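Local coordinates for protein cyclic GMP-AMP synthase-like receptor (Tribolium castaneum, PDB 7LT2) that senses double-stranded RNA and joins ATP and GTP into the cyclic dinucleotide 2',3'-cGAMP, which signals in innate immunity, at residues N24-F35 / L179-M190; L268-I276 / T339-I350. All blocks are in the same frame, centred on the assembly; numbering follows the deposited sequence.

In the fold
Contact 1 (24-35 with 179-190) and contact 2 (268-276 with 339-350) lie in different parts of the chain, their centres about 36 Å apart, and share no element. Contact 1 packs one face of a long helix on the mixed sheet of the nucleotidyltransferase domain; every residue that touches is buried, and the chemistry is mainly aliphatic, with a CH-pi contact on Phe35 and a single water bridge at one end. Contact 2 belongs to the all-helical HhH/H2TH-like domain, where a helix end and the turn after it lie across another helix. Its isoleucines and one histidine are buried too, but Arg346 and Asn275 bring it out to the surface.

Contact 1 (N24-F35 / L179-M190); sequences NKQILESVLRTF and LGISHSSGEKIM
A helix packed on the central sheet of the nucleotidyltransferase domain forms this contact: helix 18-42 lies over the hairpin of strands 177-183 and 188-200, and Leu28 meets Ile181, Ile189 and Met190 together. The axes of helix segment 24-35 and strand 179-183 approach to 10.2 Å at 122°. The two methyls of Leu28 divide the work. Leu28 CD2 lies 3.7 Å from Ile189 CG2 and also touches Ile181 CD1, while Leu28 CD1 rests 3.8 Å from Met190 CE, where a bend at chi3 (-73°) folds the methionine's end back to it. Val31 and Ile181 reach toward each other tip to tip, CG1 to CD1 at 3.9 Å; CG1 of Val31 gets there by standing trans to the backbone N (chi1 166°). Leu32 CD2 flanks the same Ile181 methyl. Farther along, Leu179 CD1 sits almost exactly over the Phe35 ring, 4.0 Å from the centroid, a CH-pi contact on its face. At the other end Ile27 CD1 comes up obliquely to the His183 ring, and one face of that ring carries Ile189 CD1. A water bonded to His183 NE2 at the ring edge donates to Asn24 OD1 (2.6 Å), linking helix and hairpin; Asn24 ND2 is taken by the carbonyls of Asp20 and Leu385. Ile189 and Met190 both stand opposite Ile181, whose O accepts from both their N atoms: a classic beta bulge, which turns two consecutive side chains toward the helix. Phe166 and Ile168 of strand 164-171 extend the apolar surface beneath Val31. Leu32 approaches Phe71 and Met190 approaches Glu70, inferred by similarity to bind ATP and, for Glu70, the catalytic magnesium, consistent with helix-on-sheet packing next to the nucleotidyltransferase active site.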
loop_
_atom_site.group_PDB
_atom_site.type_symbol
_atom_site.label_atom_id
_atom_site.label_comp_id
_atom_site.label_asym_id
_atom_site.label_seq_id
_atom_site.Cartn_x
_atom_site.Cartn_y
_atom_site.Cartn_z
ATOM N N ASN A 24 8.600 -10.851 11.109
ATOM C CA ASN A 24 9.182 -10.283 9.897
ATOM C C ASN A 24 9.078 -8.765 9.898
ATOM O O ASN A 24 10.002 -8.079 9.449
ATOM C CB ASN A 24 8.517 -10.886 8.658
ATOM C CG ASN A 24 9.019 -12.278 8.373
ATOM O OD1 ASN A 24 10.192 -12.460 8.045
ATOM N ND2 ASN A 24 8.145 -13.278 8.520
ATOM N N LYS A 25 7.977 -8.219 10.429
ATOM C CA LYS A 25 7.858 -6.766 10.520
ATOM C C LYS A 25 8.921 -6.180 11.440
ATOM O O LYS A 25 9.521 -5.152 11.118
ATOM C CB LYS A 25 6.463 -6.362 10.995
ATOM C CG LYS A 25 5.376 -6.519 9.935
ATOM C CD LYS A 25 4.021 -6.041 10.448
ATOM C CE LYS A 25 2.934 -6.226 9.396
ATOM N NZ LYS A 25 1.576 -5.990 9.969
ATOM N N GLN A 26 9.170 -6.810 12.590
ATOM C CA GLN A 26 10.184 -6.270 13.497
ATOM C C GLN A 26 11.556 -6.244 12.833
ATOM O O GLN A 26 12.310 -5.272 12.977
ATOM C CB GLN A 26 10.234 -7.087 14.789
ATOM C CG GLN A 26 8.991 -6.988 15.662
ATOM C CD GLN A 26 9.248 -7.428 17.093
ATOM O OE1 GLN A 26 8.663 -8.393 17.578
ATOM N NE2 GLN A 26 10.135 -6.718 17.773
ATOM N N ILE A 27 11.896 -7.308 12.107
ATOM C CA ILE A 27 13.179 -7.370 11.415
ATOM C C ILE A 27 13.253 -6.303 10.332
ATOM O O ILE A 27 14.221 -5.539 10.253
ATOM C CB ILE A 27 13.394 -8.769 10.816
ATOM C CG1 ILE A 27 13.643 -9.795 11.922
ATOM C CG2 ILE A 27 14.522 -8.731 9.786
ATOM C CD1 ILE A 27 13.594 -11.229 11.421
ATOM N N LEU A 28 12.240 -6.261 9.464
ATOM C CA LEU A 28 12.249 -5.331 8.341
ATOM C C LEU A 28 12.272 -3.884 8.815
ATOM O O LEU A 28 12.981 -3.049 8.247
ATOM C CB LEU A 28 11.031 -5.582 7.452
ATOM C CG LEU A 28 11.052 -6.886 6.653
ATOM C CD1 LEU A 28 9.660 -7.230 6.142
ATOM C CD2 LEU A 28 12.040 -6.781 5.499
ATOM N N GLU A 29 11.495 -3.568 9.850
ATOM C CA GLU A 29 11.454 -2.191 10.330
ATOM C C GLU A 29 12.786 -1.771 10.932
ATOM O O GLU A 29 13.163 -0.594 10.843
ATOM C CB GLU A 29 10.313 -2.031 11.332
ATOM C CG GLU A 29 8.935 -2.161 10.679
ATOM C CD GLU A 29 7.819 -2.358 11.683
ATOM O OE1 GLU A 29 8.059 -2.122 12.885
ATOM O OE2 GLU A 29 6.704 -2.744 11.268
ATOM N N SER A 30 13.523 -2.714 11.518
ATOM C CA SER A 30 14.827 -2.384 12.085
ATOM C C SER A 30 15.872 -2.181 10.992
ATOM O O SER A 30 16.674 -1.240 11.055
ATOM C CB SER A 30 15.264 -3.480 13.061
ATOM O OG SER A 30 16.464 -3.120 13.728
ATOM N N VAL A 31 15.881 -3.044 9.976
ATOM C CA VAL A 31 16.779 -2.839 8.838
ATOM C C VAL A 31 16.543 -1.470 8.211
ATOM O O VAL A 31 17.488 -0.727 7.920
ATOM C CB VAL A 31 16.605 -3.964 7.804
ATOM C CG1 VAL A 31 17.262 -3.579 6.482
ATOM C CG2 VAL A 31 17.185 -5.263 8.342
ATOM N N LEU A 32 15.272 -1.110 8.007
ATOM C CA LEU A 32 14.966 0.149 7.336
ATOM C C LEU A 32 15.289 1.363 8.208
ATOM O O LEU A 32 15.701 2.402 7.675
ATOM C CB LEU A 32 13.500 0.160 6.896
ATOM C CG LEU A 32 13.165 -0.897 5.834
ATOM C CD1 LEU A 32 11.645 -1.035 5.681
ATOM C CD2 LEU A 32 13.817 -0.555 4.495
ATOM N N ARG A 33 15.132 1.262 9.534
ATOM C CA ARG A 33 15.555 2.373 10.387
ATOM C C ARG A 33 17.058 2.603 10.277
ATOM O O ARG A 33 17.516 3.752 10.218
ATOM C CB ARG A 33 15.151 2.126 11.842
ATOM C CG ARG A 33 13.739 2.581 12.177
ATOM C CD ARG A 33 13.505 2.609 13.681
ATOM N NE ARG A 33 13.539 1.265 14.243
ATOM C CZ ARG A 33 12.485 0.465 14.328
ATOM N NH1 ARG A 33 11.284 0.859 13.938
ATOM N NH2 ARG A 33 12.641 -0.761 14.817
ATOM N N THR A 34 17.842 1.524 10.244
ATOM C CA THR A 34 19.280 1.669 10.038
ATOM C C THR A 34 19.573 2.370 8.718
ATOM O O THR A 34 20.429 3.260 8.653
ATOM C CB THR A 34 19.965 0.303 10.073
ATOM O OG1 THR A 34 19.677 -0.348 11.317
ATOM C CG2 THR A 34 21.476 0.463 9.932
ATOM N N PHE A 35 18.858 1.993 7.657
ATOM C CA PHE A 35 19.098 2.608 6.357
ATOM C C PHE A 35 18.696 4.080 6.351
ATOM O O PHE A 35 19.425 4.924 5.815
ATOM C CB PHE A 35 18.351 1.835 5.266
ATOM C CG PHE A 35 18.749 2.234 3.873
ATOM C CD1 PHE A 35 19.796 1.599 3.229
ATOM C CD2 PHE A 35 18.091 3.258 3.221
ATOM C CE1 PHE A 35 20.169 1.975 1.950
ATOM C CE2 PHE A 35 18.458 3.638 1.950
ATOM C CZ PHE A 35 19.503 2.995 1.315
ATOM N N LEU A 179 14.646 -2.091 -2.370
ATOM C CA LEU A 179 15.605 -2.831 -1.559
ATOM C C LEU A 179 15.092 -4.251 -1.362
ATOM O O LEU A 179 14.018 -4.450 -0.786
ATOM C CB LEU A 179 15.821 -2.167 -0.199
ATOM C CG LEU A 179 16.320 -0.721 -0.173
ATOM C CD1 LEU A 179 16.638 -0.285 1.270
ATOM C CD2 LEU A 179 17.525 -0.517 -1.074
ATOM N N GLY A 180 15.858 -5.231 -1.832
ATOM C CA GLY A 180 15.569 -6.620 -1.521
ATOM C C GLY A 180 16.279 -7.034 -0.246
ATOM O O GLY A 180 17.511 -7.034 -0.196
ATOM N N ILE A 181 15.532 -7.384 0.797
ATOM C CA ILE A 181 16.102 -7.643 2.116
ATOM C C ILE A 181 16.071 -9.141 2.383
ATOM O O ILE A 181 15.015 -9.777 2.274
ATOM C CB ILE A 181 15.353 -6.862 3.210
ATOM C CG1 ILE A 181 15.444 -5.358 2.921
ATOM C CG2 ILE A 181 15.930 -7.186 4.589
ATOM C CD1 ILE A 181 14.595 -4.488 3.826
ATOM N N SER A 182 17.228 -9.703 2.729
ATOM C CA SER A 182 17.371 -11.128 3.005
ATOM C C SER A 182 18.133 -11.335 4.307
ATOM O O SER A 182 18.891 -10.471 4.753
ATOM C CB SER A 182 18.116 -11.855 1.873
ATOM O OG SER A 182 17.458 -11.715 0.626
ATOM N N HIS A 183 17.928 -12.500 4.918
ATOM C CA HIS A 183 18.831 -12.937 5.974
ATOM C C HIS A 183 20.230 -13.131 5.397
ATOM O O HIS A 183 20.393 -13.499 4.230
ATOM C CB HIS A 183 18.344 -14.250 6.593
ATOM C CG HIS A 183 17.022 -14.140 7.286
ATOM N ND1 HIS A 183 16.901 -13.721 8.592
ATOM C CD2 HIS A 183 15.765 -14.395 6.854
ATOM C CE1 HIS A 183 15.624 -13.713 8.934
ATOM N NE2 HIS A 183 14.914 -14.120 7.897
ATOM N N SER A 184 21.252 -12.876 6.222
ATOM C CA SER A 184 22.618 -13.143 5.778
ATOM C C SER A 184 22.835 -14.617 5.466
ATOM O O SER A 184 23.756 -14.951 4.711
ATOM C CB SER A 184 23.631 -12.677 6.828
ATOM O OG SER A 184 23.570 -13.486 7.991
ATOM N N SER A 185 22.006 -15.501 6.018
ATOM C CA SER A 185 22.090 -16.923 5.712
ATOM C C SER A 185 21.505 -17.275 4.349
ATOM O O SER A 185 21.623 -18.430 3.928
ATOM C CB SER A 185 21.392 -17.740 6.806
ATOM O OG SER A 185 20.137 -17.185 7.155
ATOM N N GLY A 186 20.880 -16.324 3.656
ATOM C CA GLY A 186 20.441 -16.505 2.282
ATOM C C GLY A 186 18.946 -16.389 2.056
ATOM O O GLY A 186 18.525 -16.120 0.920
ATOM N N GLU A 187 18.123 -16.581 3.083
ATOM C CA GLU A 187 16.679 -16.616 2.880
ATOM C C GLU A 187 16.129 -15.217 2.625
ATOM O O GLU A 187 16.379 -14.289 3.398
ATOM C CB GLU A 187 15.982 -17.231 4.094
ATOM C CG GLU A 187 16.362 -18.684 4.386
ATOM C CD GLU A 187 17.630 -18.811 5.209
ATOM O OE1 GLU A 187 18.269 -17.775 5.489
ATOM O OE2 GLU A 187 17.985 -19.952 5.581
ATOM N N LYS A 188 15.352 -15.079 1.551
ATOM C CA LYS A 188 14.727 -13.804 1.219
ATOM C C LYS A 188 13.628 -13.463 2.221
ATOM O O LYS A 188 12.866 -14.333 2.648
ATOM C CB LYS A 188 14.145 -13.864 -0.196
ATOM C CG LYS A 188 13.450 -12.595 -0.656
ATOM C CD LYS A 188 14.446 -11.454 -0.735
ATOM C CE LYS A 188 13.862 -10.244 -1.430
ATOM N NZ LYS A 188 13.914 -10.365 -2.926
ATOM N N ILE A 189 13.545 -12.183 2.599
ATOM C CA ILE A 189 12.474 -11.747 3.494
ATOM C C ILE A 189 11.412 -10.972 2.720
ATOM O O ILE A 189 10.265 -11.426 2.610
ATOM C CB ILE A 189 13.022 -10.919 4.670
ATOM C CG1 ILE A 189 14.029 -11.744 5.473
ATOM C CG2 ILE A 189 11.875 -10.456 5.557
ATOM C CD1 ILE A 189 14.809 -10.939 6.502
ATOM N N MET A 190 11.770 -9.808 2.177
ATOM C CA MET A 190 10.786 -9.000 1.458
ATOM C C MET A 190 11.505 -7.922 0.658
ATOM O O MET A 190 12.631 -7.533 0.984
ATOM C CB MET A 190 9.776 -8.358 2.415
ATOM C CG MET A 190 8.321 -8.531 1.979
ATOM S SD MET A 190 7.131 -8.182 3.277
ATOM C CE MET A 190 7.356 -9.614 4.318
HETATM O O HOH W 1 12.004 -14.223 7.511
#

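Contact 2 (L268-I276 / T339-I350)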
loop_
_atom_site.group_PDB
_atom_site.type_symbol
_atom_site.label_atom_id
_atom_site.label_comp_id
_atom_site.label_asym_id
_atom_site.label_seq_id
_atom_site.Cartn_x
_atom_site.Cartn_y
_atom_site.Cartn_z
ATOM N N LEU A 268 -10.171 -15.656 -4.664
ATOM C CA LEU A 268 -11.024 -15.958 -5.807
ATOM C C LEU A 268 -10.636 -15.121 -7.018
ATOM O O LEU A 268 -10.608 -15.623 -8.150
ATOM C CB LEU A 268 -12.485 -15.714 -5.430
ATOM C CG LEU A 268 -13.564 -16.017 -6.470
ATOM C CD1 LEU A 268 -13.540 -17.491 -6.846
ATOM C CD2 LEU A 268 -14.939 -15.609 -5.947
ATOM N N LYS A 269 -10.331 -13.841 -6.796
ATOM C CA LYS A 269 -9.917 -12.962 -7.884
ATOM C C LYS A 269 -8.627 -13.451 -8.527
ATOM O O LYS A 269 -8.500 -13.460 -9.760
ATOM C CB LYS A 269 -9.759 -11.530 -7.352
ATOM C CG LYS A 269 -9.329 -10.495 -8.390
ATOM C CD LYS A 269 -7.814 -10.287 -8.418
ATOM C CE LYS A 269 -7.321 -9.564 -7.170
ATOM N NZ LYS A 269 -5.866 -9.259 -7.252
ATOM N N GLU A 270 -7.654 -13.859 -7.709
ATOM C CA GLU A 270 -6.387 -14.348 -8.240
ATOM C C GLU A 270 -6.584 -15.573 -9.116
ATOM O O GLU A 270 -5.866 -15.753 -10.106
ATOM C CB GLU A 270 -5.426 -14.689 -7.103
ATOM C CG GLU A 270 -4.831 -13.503 -6.390
ATOM C CD GLU A 270 -3.852 -13.931 -5.309
ATOM O OE1 GLU A 270 -3.390 -15.093 -5.346
ATOM O OE2 GLU A 270 -3.550 -13.112 -4.420
ATOM N N LYS A 271 -7.545 -16.423 -8.775
ATOM C CA LYS A 271 -7.731 -17.638 -9.554
ATOM C C LYS A 271 -8.576 -17.416 -10.805
ATOM O O LYS A 271 -8.283 -18.000 -11.855
ATOM C CB LYS A 271 -8.357 -18.731 -8.684
ATOM C CG LYS A 271 -8.457 -20.071 -9.403
ATOM C CD LYS A 271 -9.022 -21.147 -8.505
ATOM C CE LYS A 271 -9.437 -22.363 -9.313
ATOM N NZ LYS A 271 -10.131 -23.371 -8.460
ATOM N N THR A 272 -9.615 -16.584 -10.730
ATOM C CA THR A 272 -10.595 -16.515 -11.806
ATOM C C THR A 272 -10.642 -15.195 -12.570
ATOM O O THR A 272 -11.082 -15.201 -13.725
ATOM C CB THR A 272 -12.005 -16.823 -11.271
ATOM O OG1 THR A 272 -12.406 -15.812 -10.340
ATOM C CG2 THR A 272 -12.027 -18.182 -10.568
ATOM N N HIS A 273 -10.222 -14.064 -11.987
ATOM C CA HIS A 273 -10.283 -12.777 -12.691
ATOM C C HIS A 273 -9.170 -11.837 -12.235
ATOM O O HIS A 273 -9.421 -10.804 -11.602
ATOM C CB HIS A 273 -11.664 -12.130 -12.537
ATOM C CG HIS A 273 -12.142 -11.987 -11.119
ATOM N ND1 HIS A 273 -12.650 -13.044 -10.393
ATOM C CD2 HIS A 273 -12.251 -10.897 -10.322
ATOM C CE1 HIS A 273 -13.025 -12.616 -9.201
ATOM N NE2 HIS A 273 -12.789 -11.319 -9.129
ATOM N N PRO A 274 -7.920 -12.129 -12.612
ATOM C CA PRO A 274 -6.806 -11.235 -12.251
ATOM C C PRO A 274 -6.877 -9.876 -12.923
ATOM O O PRO A 274 -6.051 -9.006 -12.611
ATOM C CB PRO A 274 -5.561 -12.009 -12.714
ATOM C CG PRO A 274 -6.036 -13.390 -13.055
ATOM C CD PRO A 274 -7.468 -13.258 -13.439
ATOM N N ASN A 275 -7.828 -9.674 -13.838
ATOM C CA ASN A 275 -8.056 -8.374 -14.456
ATOM C C ASN A 275 -8.411 -7.289 -13.447
ATOM O O ASN A 275 -8.286 -6.103 -13.768
ATOM C CB ASN A 275 -9.185 -8.480 -15.479
ATOM C CG ASN A 275 -9.116 -9.754 -16.292
ATOM O OD1 ASN A 275 -9.328 -10.849 -15.773
ATOM N ND2 ASN A 275 -8.821 -9.616 -17.583
ATOM N N ILE A 276 -8.874 -7.665 -12.254
ATOM C CA ILE A 276 -9.333 -6.719 -11.239
ATOM C C ILE A 276 -8.206 -6.498 -10.238
ATOM O O ILE A 276 -7.705 -7.454 -9.636
ATOM C CB ILE A 276 -10.599 -7.229 -10.531
ATOM C CG1 ILE A 276 -11.734 -7.455 -11.536
ATOM C CG2 ILE A 276 -11.012 -6.268 -9.410
ATOM C CD1 ILE A 276 -12.238 -6.189 -12.211
ATOM N N THR A 339 -15.065 -7.362 -20.853
ATOM C CA THR A 339 -14.289 -7.941 -19.760
ATOM C C THR A 339 -15.093 -7.957 -18.463
ATOM O O THR A 339 -15.144 -8.972 -17.761
ATOM C CB THR A 339 -12.989 -7.156 -19.575
ATOM O OG1 THR A 339 -12.256 -7.148 -20.807
ATOM C CG2 THR A 339 -12.133 -7.770 -18.471
ATOM N N LEU A 340 -15.726 -6.834 -18.127
ATOM C CA LEU A 340 -16.484 -6.761 -16.881
ATOM C C LEU A 340 -17.727 -7.643 -16.931
ATOM O O LEU A 340 -18.103 -8.247 -15.920
ATOM C CB LEU A 340 -16.860 -5.312 -16.589
ATOM C CG LEU A 340 -15.668 -4.386 -16.373
ATOM C CD1 LEU A 340 -16.123 -2.933 -16.317
ATOM C CD2 LEU A 340 -14.933 -4.770 -15.095
ATOM N N ASN A 341 -18.379 -7.725 -18.097
ATOM C CA ASN A 341 -19.516 -8.628 -18.251
ATOM C C ASN A 341 -19.103 -10.076 -18.011
ATOM O O ASN A 341 -19.782 -10.816 -17.290
ATOM C CB ASN A 341 -20.138 -8.474 -19.640
ATOM C CG ASN A 341 -20.960 -7.201 -19.784
ATOM O OD1 ASN A 341 -21.308 -6.553 -18.797
ATOM N ND2 ASN A 341 -21.283 -6.843 -21.024
ATOM N N ASN A 342 -17.987 -10.501 -18.609
ATOM C CA ASN A 342 -17.533 -11.877 -18.434
ATOM C C ASN A 342 -17.181 -12.161 -16.979
ATOM O O ASN A 342 -17.502 -13.233 -16.455
ATOM C CB ASN A 342 -16.324 -12.158 -19.327
ATOM C CG ASN A 342 -16.677 -12.196 -20.804
ATOM O OD1 ASN A 342 -17.835 -12.390 -21.184
ATOM N ND2 ASN A 342 -15.669 -12.027 -21.647
ATOM N N ILE A 343 -16.512 -11.219 -16.313
ATOM C CA ILE A 343 -16.131 -11.445 -14.922
ATOM C C ILE A 343 -17.371 -11.516 -14.038
ATOM O O ILE A 343 -17.479 -12.391 -13.172
ATOM C CB ILE A 343 -15.143 -10.361 -14.453
ATOM C CG1 ILE A 343 -13.823 -10.490 -15.217
ATOM C CG2 ILE A 343 -14.888 -10.477 -12.950
ATOM C CD1 ILE A 343 -12.861 -9.352 -14.975
ATOM N N SER A 344 -18.333 -10.615 -14.252
ATOM C CA SER A 344 -19.566 -10.654 -13.469
ATOM C C SER A 344 -20.336 -11.951 -13.701
ATOM O O SER A 344 -20.910 -12.515 -12.762
ATOM C CB SER A 344 -20.440 -9.444 -13.801
ATOM O OG SER A 344 -21.637 -9.468 -13.041
ATOM N N ASN A 345 -20.364 -12.442 -14.945
ATOM C CA ASN A 345 -21.022 -13.717 -15.215
ATOM C C ASN A 345 -20.299 -14.870 -14.524
ATOM O O ASN A 345 -20.943 -15.783 -13.993
ATOM C CB ASN A 345 -21.102 -13.962 -16.722
ATOM C CG ASN A 345 -22.062 -13.012 -17.420
ATOM O OD1 ASN A 345 -22.949 -12.429 -16.796
ATOM N ND2 ASN A 345 -21.893 -12.862 -18.728
ATOM N N ARG A 346 -18.962 -14.850 -14.542
ATOM C CA ARG A 346 -18.165 -15.817 -13.790
ATOM C C ARG A 346 -18.581 -15.856 -12.327
ATOM O O ARG A 346 -18.876 -16.922 -11.774
ATOM C CB ARG A 346 -16.685 -15.445 -13.874
ATOM C CG ARG A 346 -15.839 -16.173 -14.878
ATOM C CD ARG A 346 -14.391 -15.961 -14.463
ATOM N NE ARG A 346 -13.427 -16.207 -15.525
ATOM C CZ ARG A 346 -12.651 -17.278 -15.595
ATOM N NH1 ARG A 346 -12.732 -18.252 -14.701
ATOM N NH2 ARG A 346 -11.767 -17.371 -16.583
ATOM N N ILE A 347 -18.578 -14.692 -11.680
ATOM C CA ILE A 347 -18.842 -14.624 -10.250
ATOM C C ILE A 347 -20.268 -15.061 -9.950
ATOM O O ILE A 347 -20.523 -15.746 -8.951
ATOM C CB ILE A 347 -18.553 -13.201 -9.741
ATOM C CG1 ILE A 347 -17.080 -12.853 -9.978
ATOM C CG2 ILE A 347 -18.917 -13.067 -8.273
ATOM C CD1 ILE A 347 -16.752 -11.397 -9.748
ATOM N N GLY A 348 -21.215 -14.693 -10.814
ATOM C CA GLY A 348 -22.586 -15.137 -10.624
ATOM C C GLY A 348 -22.720 -16.648 -10.654
ATOM O O GLY A 348 -23.443 -17.229 -9.842
ATOM N N TYR A 349 -22.030 -17.303 -11.594
ATOM C CA TYR A 349 -22.020 -18.762 -11.614
ATOM C C TYR A 349 -21.458 -19.325 -10.317
ATOM O O TYR A 349 -21.984 -20.305 -9.779
ATOM C CB TYR A 349 -21.204 -19.280 -12.800
ATOM C CG TYR A 349 -20.534 -20.610 -12.506
ATOM C CD1 TYR A 349 -21.253 -21.797 -12.553
ATOM C CD2 TYR A 349 -19.189 -20.672 -12.157
ATOM C CE1 TYR A 349 -20.649 -23.014 -12.271
ATOM C CE2 TYR A 349 -18.578 -21.881 -11.873
ATOM C CZ TYR A 349 -19.311 -23.048 -11.932
ATOM O OH TYR A 349 -18.703 -24.250 -11.649
ATOM N N ILE A 350 -20.378 -18.726 -9.812
ATOM C CA ILE A 350 -19.761 -19.217 -8.583
ATOM C C ILE A 350 -20.723 -19.073 -7.412
ATOM O O ILE A 350 -20.884 -19.999 -6.607
ATOM C CB ILE A 350 -18.429 -18.487 -8.330
ATOM C CG1 ILE A 350 -17.417 -18.860 -9.419
ATOM C CG2 ILE A 350 -17.889 -18.812 -6.941
ATOM C CD1 ILE A 350 -16.130 -18.070 -9.372
#
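Helix segment 268-272 runs at 117° to helix segment 339-350, the axes 11.8 Å apart at their closest, and the type I turn from His273 to Ile276 brings the chain closer, with His273 CA 6.4 Å from Ile343 CA. Ile343 is the centre of the packing: its CG2 lies 3.6 Å from His273 CG, and its CD1 meets Asn275 CB and Ile276 CG1. The His273 imidazole, its CG between the backbone N and the carbonyl carbon (chi1 53°), has Ile347 CD1 over one face and Lys269 CA against the other. His273 ND1 donates to Thr272 OG1 (2.8 Å), which itself donates to Leu268 O; with NE2 hydrogen-bonded to Tyr312 OH, both ring nitrogens are engaged and the ring's rotation is fixed. The extended Arg346 chain passes Thr272 in the opposite direction, laying its guanidinium face over Thr272 O; Arg346 NE is 3.1 Å from that oxygen, but the angle is too poor for a hydrogen bond. Leu268 CD1 and Ile350 CD1 meet tip to tip at 3.7 Å. Helix 301-318 completes this helical packing, with Leu309 against Leu268, Tyr312 against Ile276 and Asn313 against Ile347, while Leu335, in a loop, touches Ile276 and Leu340.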